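Long-range contacts in periplasmic protein (Legionella pneumophila subsp. pneumophila, PDB 4FGQ), which probably acts as a calcium-dependent periplasmic cysteine protease of the bacterial transglutaminase-like family: residues A[52-57]-A[91-96]; A[106-111]-A[125-130]; A[119-124]-A[138-143]. All blocks are in the same frame, centred on the assembly; numbering follows the deposited sequence.

Contact 1. Residues A[52-57]-A[91-96]; sequences SFFNQF and IIKYFT
Ile92 lies over one face of the Phe54 ring, and this meeting of a branched aliphatic chain with a flat aromatic one forms the apolar middle of the contact. Its CG1 sits 3.9 Å from the Phe54 ring centroid, 29° off the ring normal, a CH-pi contact. Because CG1 stands anti to the backbone N (chi1 -172°), the chain leads CG1 and CD1 across the Phe54 ring at about a right angle, bringing CD1 to 3.4 Å from Phe54 CE1. The opposite face of the ring is covered by CD2 of Phe53. Pro75, Phe78 and Ile79 of helix 75-81 also pack on Ile92, so an isoleucine suits this inner position.

Lys93 comes next and slides past Phe54 in the opposite direction, CG lying 4.0 Å from Phe54 CD2. Its extended chain carries NZ beyond the aromatic group to Asn55 OD1, where a 2.8 Å hydrogen bond forms with the ammonium 35° above the carbonyl plane rather than on a lone pair. Asn51, one turn earlier, supplies its OD1 to the same nitrogen, and Asn55 ND2 bonds to Asp138 O. The long lysine thus buries its methylenes while amide oxygens receive its charged end.

The contact packs the C-terminal end of helix 43-55 against helix 86-100, the helix of the transglutaminase-like fold whose first turn includes Glu87 and Asp88, which bind calcium in this protein although no ion is bound here.

One turn beyond Ile92, Thr96 reaches the far end of the ring: its OG1 is 3.4 Å from Phe54 CE2, while CG2 lies at the ring edge. The hydroxyl donates to Ile92 O at 2.7 Å and accepts from Trp31 NE1. Thr96 OG1 and Thr96 N approach that carbonyl oxygen from opposite faces of its plane.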
loop_
_atom_site.group_PDB
_atom_site.type_symbol
_atom_site.label_atom_id
_atom_site.label_comp_id
_atom_site.label_asym_id
_atom_site.label_seq_id
_atom_site.Cartn_x
_atom_site.Cartn_y
_atom_site.Cartn_z
ATOM N N SER A 52 3.889 -9.863 -1.183
ATOM C CA SER A 52 3.830 -10.823 -2.291
ATOM C C SER A 52 2.409 -11.047 -2.811
ATOM O O SER A 52 2.201 -11.234 -4.024
ATOM C CB SER A 52 4.511 -12.145 -1.905
ATOM O OG SER A 52 3.809 -12.837 -0.876
ATOM N N PHE A 53 1.426 -11.013 -1.909
ATOM C CA PHE A 53 0.031 -11.172 -2.320
ATOM C C PHE A 53 -0.342 -10.075 -3.297
ATOM O O PHE A 53 -0.874 -10.348 -4.371
ATOM C CB PHE A 53 -0.927 -11.118 -1.117
ATOM C CG PHE A 53 -2.380 -11.309 -1.498
ATOM C CD1 PHE A 53 -2.901 -12.574 -1.684
ATOM C CD2 PHE A 53 -3.219 -10.215 -1.659
ATOM C CE1 PHE A 53 -4.242 -12.747 -2.037
ATOM C CE2 PHE A 53 -4.549 -10.380 -2.015
ATOM C CZ PHE A 53 -5.063 -11.646 -2.202
ATOM N N PHE A 54 -0.075 -8.832 -2.922
ATOM C CA PHE A 54 -0.487 -7.736 -3.799
ATOM C C PHE A 54 0.404 -7.562 -5.009
ATOM O O PHE A 54 -0.050 -7.044 -6.025
ATOM C CB PHE A 54 -0.676 -6.444 -2.998
ATOM C CG PHE A 54 -1.911 -6.485 -2.162
ATOM C CD1 PHE A 54 -3.146 -6.594 -2.775
ATOM C CD2 PHE A 54 -1.844 -6.529 -0.777
ATOM C CE1 PHE A 54 -4.310 -6.686 -2.033
ATOM C CE2 PHE A 54 -3.017 -6.616 -0.023
ATOM C CZ PHE A 54 -4.248 -6.693 -0.658
ATOM N N ASN A 55 1.649 -8.032 -4.937
ATOM C CA ASN A 55 2.547 -7.836 -6.079
ATOM C C ASN A 55 2.171 -8.634 -7.317
ATOM O O ASN A 55 2.690 -8.364 -8.401
ATOM C CB ASN A 55 4.012 -8.059 -5.707
ATOM C CG ASN A 55 4.630 -6.835 -5.086
ATOM O OD1 ASN A 55 4.069 -5.739 -5.184
ATOM N ND2 ASN A 55 5.777 -7.001 -4.431
ATOM N N GLN A 56 1.251 -9.583 -7.148
ATOM C CA GLN A 56 0.727 -10.417 -8.238
ATOM C C GLN A 56 -0.349 -9.715 -9.074
ATOM O O GLN A 56 -0.754 -10.243 -10.098
ATOM C CB GLN A 56 0.068 -11.693 -7.667
ATOM C CG GLN A 56 -1.381 -11.420 -7.170
ATOM C CD GLN A 56 -2.165 -12.638 -6.780
ATOM O OE1 GLN A 56 -2.463 -13.498 -7.615
ATOM N NE2 GLN A 56 -2.545 -12.710 -5.510
ATOM N N PHE A 57 -0.854 -8.568 -8.621
ATOM C CA PHE A 57 -1.963 -7.892 -9.316
ATOM C C PHE A 57 -1.477 -7.108 -10.550
ATOM O O PHE A 57 -0.276 -6.987 -10.785
ATOM C CB PHE A 57 -2.699 -6.938 -8.349
ATOM C CG PHE A 57 -3.628 -7.624 -7.367
ATOM C CD1 PHE A 57 -3.144 -8.473 -6.395
ATOM C CD2 PHE A 57 -4.986 -7.348 -7.381
ATOM C CE1 PHE A 57 -4.006 -9.097 -5.492
ATOM C CE2 PHE A 57 -5.849 -7.952 -6.481
ATOM C CZ PHE A 57 -5.351 -8.829 -5.530
ATOM N N ILE A 91 -0.838 1.732 -1.213
ATOM C CA ILE A 91 -2.008 2.041 -0.395
ATOM C C ILE A 91 -2.717 0.788 0.129
ATOM O O ILE A 91 -3.008 0.688 1.327
ATOM C CB ILE A 91 -2.983 2.963 -1.153
ATOM C CG1 ILE A 91 -2.364 4.359 -1.311
ATOM C CG2 ILE A 91 -4.337 3.004 -0.440
ATOM C CD1 ILE A 91 -3.055 5.218 -2.373
ATOM N N ILE A 92 -2.972 -0.189 -0.737
ATOM C CA ILE A 92 -3.646 -1.395 -0.272
ATOM C C ILE A 92 -2.745 -2.230 0.643
ATOM O O ILE A 92 -3.224 -2.836 1.607
ATOM C CB ILE A 92 -4.303 -2.223 -1.419
ATOM C CG1 ILE A 92 -5.141 -3.359 -0.825
ATOM C CG2 ILE A 92 -3.255 -2.765 -2.380
ATOM C CD1 ILE A 92 -6.201 -3.910 -1.774
ATOM N N LYS A 93 -1.440 -2.238 0.376
ATOM C CA LYS A 93 -0.515 -2.925 1.274
ATOM C C LYS A 93 -0.558 -2.303 2.664
ATOM O O LYS A 93 -0.560 -3.019 3.671
ATOM C CB LYS A 93 0.910 -2.884 0.724
ATOM C CG LYS A 93 1.139 -3.819 -0.464
ATOM C CD LYS A 93 2.545 -3.631 -1.022
ATOM C CE LYS A 93 2.711 -4.332 -2.377
ATOM N NZ LYS A 93 4.096 -4.101 -2.908
ATOM N N TYR A 94 -0.575 -0.973 2.706
ATOM C CA TYR A 94 -0.637 -0.238 3.964
ATOM C C TYR A 94 -1.886 -0.623 4.761
ATOM O O TYR A 94 -1.788 -1.053 5.909
ATOM C CB TYR A 94 -0.599 1.279 3.719
ATOM C CG TYR A 94 -1.010 2.086 4.938
ATOM C CD1 TYR A 94 -0.135 2.276 6.003
ATOM C CD2 TYR A 94 -2.286 2.628 5.032
ATOM C CE1 TYR A 94 -0.528 3.021 7.137
ATOM C CE2 TYR A 94 -2.687 3.346 6.143
ATOM C CZ TYR A 94 -1.809 3.538 7.192
ATOM O OH TYR A 94 -2.231 4.260 8.286
ATOM N N PHE A 95 -3.062 -0.478 4.161
ATOM C CA PHE A 95 -4.292 -0.754 4.905
ATOM C C PHE A 95 -4.385 -2.214 5.333
ATOM O O PHE A 95 -4.891 -2.530 6.416
ATOM C CB PHE A 95 -5.532 -0.316 4.117
ATOM C CG PHE A 95 -5.795 1.156 4.205
ATOM C CD1 PHE A 95 -6.195 1.725 5.411
ATOM C CD2 PHE A 95 -5.625 1.976 3.097
ATOM C CE1 PHE A 95 -6.438 3.091 5.512
ATOM C CE2 PHE A 95 -5.864 3.345 3.186
ATOM C CZ PHE A 95 -6.269 3.906 4.395
ATOM N N THR A 96 -3.865 -3.105 4.506
ATOM C CA THR A 96 -3.945 -4.525 4.813
ATOM C C THR A 96 -3.022 -4.865 5.981
ATOM O O THR A 96 -3.399 -5.620 6.875
ATOM C CB THR A 96 -3.596 -5.372 3.588
ATOM O OG1 THR A 96 -4.525 -5.071 2.542
ATOM C CG2 THR A 96 -3.697 -6.860 3.906
#

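Contact 2. Residues A[106-111]-A[125-130]; sequences QLRITY and SFYPTP
Arg108 and Ser125 face each other as a hydrogen-bonded pair of the antiparallel hairpin formed by strands 107-114 and 119-126. Arg108 N gives to Ser125 O at 2.9 Å with an angle of 172°, and Ser125 N returns the bond to Arg108 O. Beyond the non-hydrogen-bonded pair Leu107-Phe126, just outside the strand residues, a further backbone bond joins Tyr127 N to Gln106 O at 2.7 Å.

Side-chain polar groups extend this pattern. The Gln106 chain, extended at chi2 (-175°), runs beside Phe126 in the same direction, its amide plane 38° from the ring, and so lays NE2 where it donates to Tyr127 O at 3.1 Å. A glutamine suits the spot, its methylenes passing close to the same oxygen that its amide reaches. At the other end, Thr110 OG1 and Ser125 OG share a hydrogen bond of 2.8 Å. One water joins Thr110 OG1 to Tyr127 OH, and a second joins Tyr127 OH to Arg108 NH1.

Apolar contact is limited to Leu107 CD2, which meets the edge of the Phe126 ring at CD1, 4.0 Å away; Leu107 continues onto Tyr94 and Leu97 of helix 86-100. In a separate cation-ring contact Arg108 crosses Tyr127 at about a right angle, its CD 4.0 Å from Tyr127 CE1; the guanidinium lies far above the ring, for at most a weak cation-pi attraction, whereas Trp165 offers it a second aromatic partner.

Such chemistry implies a two-sided sheet: Leu107 and Phe126 supply an apolar face, while Arg108, Thr110 and Ser125 on the other join the hydroxyl of Tyr127, from the loop beyond, in a water-bridged network.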
loop_
_atom_site.group_PDB
_atom_site.type_symbol
_atom_site.label_atom_id
_atom_site.label_comp_id
_atom_site.label_asym_id
_atom_site.label_seq_id
_atom_site.Cartn_x
_atom_site.Cartn_y
_atom_site.Cartn_z
ATOM N N GLN A 106 4.311 2.428 12.373
ATOM C CA GLN A 106 5.513 1.854 11.763
ATOM C C GLN A 106 5.455 1.824 10.248
ATOM O O GLN A 106 6.377 1.328 9.603
ATOM C CB GLN A 106 5.733 0.424 12.258
ATOM C CG GLN A 106 6.001 0.361 13.738
ATOM C CD GLN A 106 6.347 -1.041 14.201
ATOM O OE1 GLN A 106 5.620 -1.645 14.998
ATOM N NE2 GLN A 106 7.465 -1.570 13.703
ATOM N N LEU A 107 4.361 2.313 9.683
ATOM C CA LEU A 107 4.164 2.228 8.243
ATOM C C LEU A 107 3.974 3.603 7.645
ATOM O O LEU A 107 3.131 4.375 8.098
ATOM C CB LEU A 107 2.937 1.371 7.928
ATOM C CG LEU A 107 3.033 -0.099 8.344
ATOM C CD1 LEU A 107 1.663 -0.738 8.307
ATOM C CD2 LEU A 107 3.979 -0.836 7.406
ATOM N N ARG A 108 4.761 3.919 6.622
ATOM C CA ARG A 108 4.581 5.188 5.927
ATOM C C ARG A 108 4.626 4.971 4.444
ATOM O O ARG A 108 5.623 4.474 3.920
ATOM C CB ARG A 108 5.655 6.195 6.345
ATOM C CG ARG A 108 5.540 6.619 7.795
ATOM C CD ARG A 108 6.520 7.697 8.163
ATOM N NE ARG A 108 6.479 7.958 9.603
ATOM C CZ ARG A 108 7.305 8.784 10.242
ATOM N NH1 ARG A 108 8.244 9.437 9.572
ATOM N NH2 ARG A 108 7.194 8.946 11.553
ATOM N N ILE A 109 3.531 5.314 3.771
ATOM C CA ILE A 109 3.498 5.275 2.322
ATOM C C ILE A 109 4.448 6.366 1.840
ATOM O O ILE A 109 4.358 7.518 2.283
ATOM C CB ILE A 109 2.077 5.527 1.807
ATOM C CG1 ILE A 109 1.114 4.463 2.365
ATOM C CG2 ILE A 109 2.055 5.549 0.279
ATOM C CD1 ILE A 109 -0.382 4.839 2.226
ATOM N N THR A 110 5.370 6.020 0.940
ATOM C CA THR A 110 6.476 6.923 0.623
ATOM C C THR A 110 6.533 7.280 -0.851
ATOM O O THR A 110 6.626 6.399 -1.700
ATOM C CB THR A 110 7.827 6.291 0.995
ATOM O OG1 THR A 110 7.833 5.995 2.395
ATOM C CG2 THR A 110 8.983 7.247 0.697
ATOM N N TYR A 111 6.517 8.575 -1.128
ATOM C CA TYR A 111 6.654 9.089 -2.486
ATOM C C TYR A 111 8.128 9.396 -2.688
ATOM O O TYR A 111 8.715 10.199 -1.951
ATOM C CB TYR A 111 5.808 10.345 -2.608
ATOM C CG TYR A 111 5.801 11.062 -3.946
ATOM C CD1 TYR A 111 4.736 10.920 -4.814
ATOM C CD2 TYR A 111 6.808 11.943 -4.288
ATOM C CE1 TYR A 111 4.697 11.608 -6.015
ATOM C CE2 TYR A 111 6.777 12.631 -5.479
ATOM C CZ TYR A 111 5.722 12.455 -6.338
ATOM O OH TYR A 111 5.687 13.149 -7.532
ATOM N N SER A 125 7.002 2.084 3.142
ATOM C CA SER A 125 8.158 1.950 4.020
ATOM C C SER A 125 7.745 1.433 5.390
ATOM O O SER A 125 6.801 1.941 5.996
ATOM C CB SER A 125 8.854 3.309 4.193
ATOM O OG SER A 125 9.422 3.753 2.967
ATOM N N PHE A 126 8.449 0.421 5.879
ATOM C CA PHE A 126 8.184 -0.119 7.211
ATOM C C PHE A 126 9.340 0.261 8.109
ATOM O O PHE A 126 10.494 -0.009 7.775
ATOM C CB PHE A 126 8.058 -1.645 7.146
ATOM C CG PHE A 126 8.160 -2.313 8.490
ATOM C CD1 PHE A 126 7.068 -2.358 9.342
ATOM C CD2 PHE A 126 9.360 -2.883 8.911
ATOM C CE1 PHE A 126 7.166 -2.960 10.588
ATOM C CE2 PHE A 126 9.458 -3.492 10.150
ATOM C CZ PHE A 126 8.365 -3.529 10.992
ATOM N N TYR A 127 9.043 0.893 9.243
ATOM C CA TYR A 127 10.075 1.326 10.160
ATOM C C TYR A 127 10.070 0.451 11.408
ATOM O O TYR A 127 9.119 0.519 12.194
ATOM C CB TYR A 127 9.818 2.778 10.581
ATOM C CG TYR A 127 10.075 3.798 9.493
ATOM C CD1 TYR A 127 9.153 4.012 8.480
ATOM C CD2 TYR A 127 11.238 4.550 9.493
ATOM C CE1 TYR A 127 9.389 4.960 7.488
ATOM C CE2 TYR A 127 11.481 5.492 8.503
ATOM C CZ TYR A 127 10.555 5.686 7.512
ATOM O OH TYR A 127 10.806 6.629 6.539
ATOM N N PRO A 128 11.127 -0.362 11.609
ATOM C CA PRO A 128 11.258 -1.145 12.848
ATOM C C PRO A 128 11.149 -0.269 14.102
ATOM O O PRO A 128 10.513 -0.676 15.074
ATOM C CB PRO A 128 12.668 -1.734 12.744
ATOM C CG PRO A 128 12.912 -1.834 11.277
ATOM C CD PRO A 128 12.234 -0.623 10.671
ATOM N N THR A 129 11.788 0.900 14.065
ATOM C CA THR A 129 11.592 1.997 15.014
ATOM C C THR A 129 11.654 3.274 14.181
ATOM O O THR A 129 12.104 3.231 13.036
ATOM C CB THR A 129 12.674 2.054 16.115
ATOM O OG1 THR A 129 13.901 2.550 15.564
ATOM C CG2 THR A 129 12.875 0.686 16.780
ATOM N N PRO A 130 11.203 4.411 14.735
ATOM C CA PRO A 130 11.211 5.605 13.884
ATOM C C PRO A 130 12.615 6.073 13.505
ATOM O O PRO A 130 12.785 6.741 12.478
ATOM C CB PRO A 130 10.519 6.656 14.755
ATOM C CG PRO A 130 9.666 5.860 15.709
ATOM C CD PRO A 130 10.464 4.624 15.994
HETATM O O HOH W 1 9.362 9.198 6.910
HETATM O O HOH W 2 9.676 7.104 4.164
#

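Contact 3. Residues A[119-124]-A[138-143]; sequences QAHMVL and DSLESK
A His-carboxylate hydrogen bond between strand 119-126 and the loop after strand 135-137 ties together His121 and Asp138, beside Cys86 at the start of helix 86-100. Cys86 touches His121, and together with this pair it makes an arrangement consistent with the Cys-His-Asp triad of transglutaminase-like cysteine proteases.

His121 NE2 donates to Asp138 OD1 at 2.8 Å, nearly straight at 172°. The acceptor lies in the imidazole plane and is met on its syn side, with ring and carboxylate planes 51° apart. Imidazole suits the position because its ring N-H can point straight at the acid; a chi1 near 180° (-170°) swings the ring clear of the backbone N and sets NE2 against the carboxylate.

Asp138 is itself firmly placed. Its OD1 also accepts from Leu140 N at 3.0 Å, from above the carboxylate plane, closing an Asx turn that orients the acid for the histidine. Arg150 forms a salt bridge with OD2, so both oxygens are engaged. Val123 CG1 packs against Asp138 CG at 3.7 Å, an apolar flank for the carboxylate.

Leu140, the residue that closes the turn, has its CD1 3.5 Å from His121 CE1, the two side chains crossing obliquely. Nearby, a water donates to Met122 O and accepts from Ser139 OG, 2.7 Å from each.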
loop_
_atom_site.group_PDB
_atom_site.type_symbol
_atom_site.label_atom_id
_atom_site.label_comp_id
_atom_site.label_asym_id
_atom_site.label_seq_id
_atom_site.Cartn_x
_atom_site.Cartn_y
_atom_site.Cartn_z
ATOM N N GLN A 119 11.408 9.161 -12.870
ATOM C CA GLN A 119 10.026 9.515 -12.589
ATOM C C GLN A 119 9.725 9.238 -11.130
ATOM O O GLN A 119 10.470 8.524 -10.458
ATOM C CB GLN A 119 9.066 8.735 -13.484
ATOM C CG GLN A 119 9.064 7.227 -13.254
ATOM C CD GLN A 119 8.258 6.516 -14.312
ATOM O OE1 GLN A 119 8.171 6.981 -15.451
ATOM N NE2 GLN A 119 7.634 5.404 -13.940
ATOM N N ALA A 120 8.628 9.797 -10.637
ATOM C CA ALA A 120 8.227 9.546 -9.261
ATOM C C ALA A 120 7.771 8.098 -9.107
ATOM O O ALA A 120 7.250 7.484 -10.050
ATOM C CB ALA A 120 7.139 10.514 -8.831
ATOM N N HIS A 121 7.989 7.546 -7.922
ATOM C CA HIS A 121 7.621 6.166 -7.643
ATOM C C HIS A 121 7.226 6.036 -6.187
ATOM O O HIS A 121 7.945 6.502 -5.309
ATOM C CB HIS A 121 8.804 5.242 -7.914
ATOM C CG HIS A 121 8.449 3.791 -7.869
ATOM N ND1 HIS A 121 7.632 3.201 -8.813
ATOM C CD2 HIS A 121 8.785 2.814 -6.992
ATOM C CE1 HIS A 121 7.482 1.921 -8.517
ATOM N NE2 HIS A 121 8.177 1.659 -7.426
ATOM N N MET A 122 6.099 5.383 -5.930
ATOM C CA MET A 122 5.587 5.241 -4.567
ATOM C C MET A 122 5.839 3.830 -4.068
ATOM O O MET A 122 5.646 2.850 -4.806
ATOM C CB MET A 122 4.080 5.521 -4.541
ATOM C CG MET A 122 3.459 5.723 -3.161
ATOM S SD MET A 122 3.606 7.444 -2.605
ATOM C CE MET A 122 2.278 8.282 -3.469
ATOM N N VAL A 123 6.272 3.724 -2.814
ATOM C CA VAL A 123 6.486 2.436 -2.160
ATOM C C VAL A 123 5.872 2.507 -0.774
ATOM O O VAL A 123 5.391 3.563 -0.371
ATOM C CB VAL A 123 7.982 2.103 -2.019
ATOM C CG1 VAL A 123 8.630 1.986 -3.411
ATOM C CG2 VAL A 123 8.683 3.174 -1.180
ATOM N N LEU A 124 5.897 1.393 -0.042
ATOM C CA LEU A 124 5.488 1.407 1.362
ATOM C C LEU A 124 6.730 1.175 2.206
ATOM O O LEU A 124 7.452 0.210 1.983
ATOM C CB LEU A 124 4.455 0.310 1.635
ATOM C CG LEU A 124 4.030 0.143 3.100
ATOM C CD1 LEU A 124 3.509 1.456 3.634
ATOM C CD2 LEU A 124 2.948 -0.928 3.178
ATOM N N ASP A 138 7.956 -2.760 -2.308
ATOM C CA ASP A 138 7.862 -2.174 -3.641
ATOM C C ASP A 138 7.001 -3.063 -4.513
ATOM O O ASP A 138 6.817 -4.244 -4.209
ATOM C CB ASP A 138 9.282 -2.088 -4.219
ATOM C CG ASP A 138 9.416 -1.085 -5.343
ATOM O OD1 ASP A 138 8.401 -0.726 -5.965
ATOM O OD2 ASP A 138 10.566 -0.677 -5.611
ATOM N N SER A 139 6.469 -2.477 -5.583
ATOM C CA SER A 139 5.717 -3.194 -6.603
ATOM C C SER A 139 6.585 -3.561 -7.819
ATOM O O SER A 139 6.152 -4.324 -8.684
ATOM C CB SER A 139 4.529 -2.337 -7.066
ATOM O OG SER A 139 4.932 -0.988 -7.267
ATOM N N LEU A 140 7.793 -3.013 -7.883
ATOM C CA LEU A 140 8.733 -3.316 -8.971
ATOM C C LEU A 140 10.006 -4.006 -8.474
ATOM O O LEU A 140 11.058 -3.956 -9.121
ATOM C CB LEU A 140 9.107 -2.036 -9.745
ATOM C CG LEU A 140 7.970 -1.323 -10.471
ATOM C CD1 LEU A 140 8.507 -0.066 -11.152
ATOM C CD2 LEU A 140 7.329 -2.244 -11.504
ATOM N N GLU A 141 9.903 -4.653 -7.317
ATOM C CA GLU A 141 10.995 -5.422 -6.754
ATOM C C GLU A 141 10.309 -6.374 -5.792
ATOM O O GLU A 141 9.502 -5.937 -4.975
ATOM C CB GLU A 141 11.948 -4.490 -5.996
ATOM C CG GLU A 141 12.959 -5.203 -5.113
ATOM C CD GLU A 141 13.804 -6.193 -5.888
ATOM O OE1 GLU A 141 14.583 -5.758 -6.773
ATOM O OE2 GLU A 141 13.687 -7.409 -5.614
ATOM N N SER A 142 10.579 -7.669 -5.908
ATOM C CA SER A 142 9.927 -8.634 -5.025
ATOM C C SER A 142 10.535 -8.679 -3.638
ATOM O O SER A 142 9.857 -9.037 -2.686
ATOM C CB SER A 142 9.951 -10.037 -5.619
ATOM O OG SER A 142 8.944 -10.191 -6.608
ATOM N N LYS A 143 11.818 -8.361 -3.533
ATOM C CA LYS A 143 12.481 -8.387 -2.235
ATOM C C LYS A 143 12.121 -7.165 -1.406
ATOM O O LYS A 143 11.970 -6.058 -1.930
ATOM C CB LYS A 143 13.996 -8.432 -2.406
ATOM C CG LYS A 143 14.534 -9.703 -3.054
ATOM C CD LYS A 143 16.047 -9.606 -3.154
ATOM C CE LYS A 143 16.637 -10.712 -4.005
ATOM N NZ LYS A 143 18.060 -10.410 -4.337
HETATM O O HOH W 3 4.392 0.444 -5.031
#

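Overall arrangement
Contacts 1 and 3 are buried, whereas contact 2 is partly open at the end of its hairpin. Contact 1 is chiefly apolar helix packing with one polar pair, Lys93 with Asn55; contact 2 is a ladder of backbone bonds flanked by hydroxyls and waters; contact 3 depends on one carboxylate oxygen shared by a histidine and a turn. Contacts 2 and 3 both use strand 119-126, and Thr110 N bonds to Val123 O between them. Helix 86-100 backs the sheet: Tyr94 packs on Ile109, and Leu124 CD2 reaches the backbone of Tyr94. Asp138 stands at the junction of contacts 1 and 3, serving the first through its backbone and the second through its side chain.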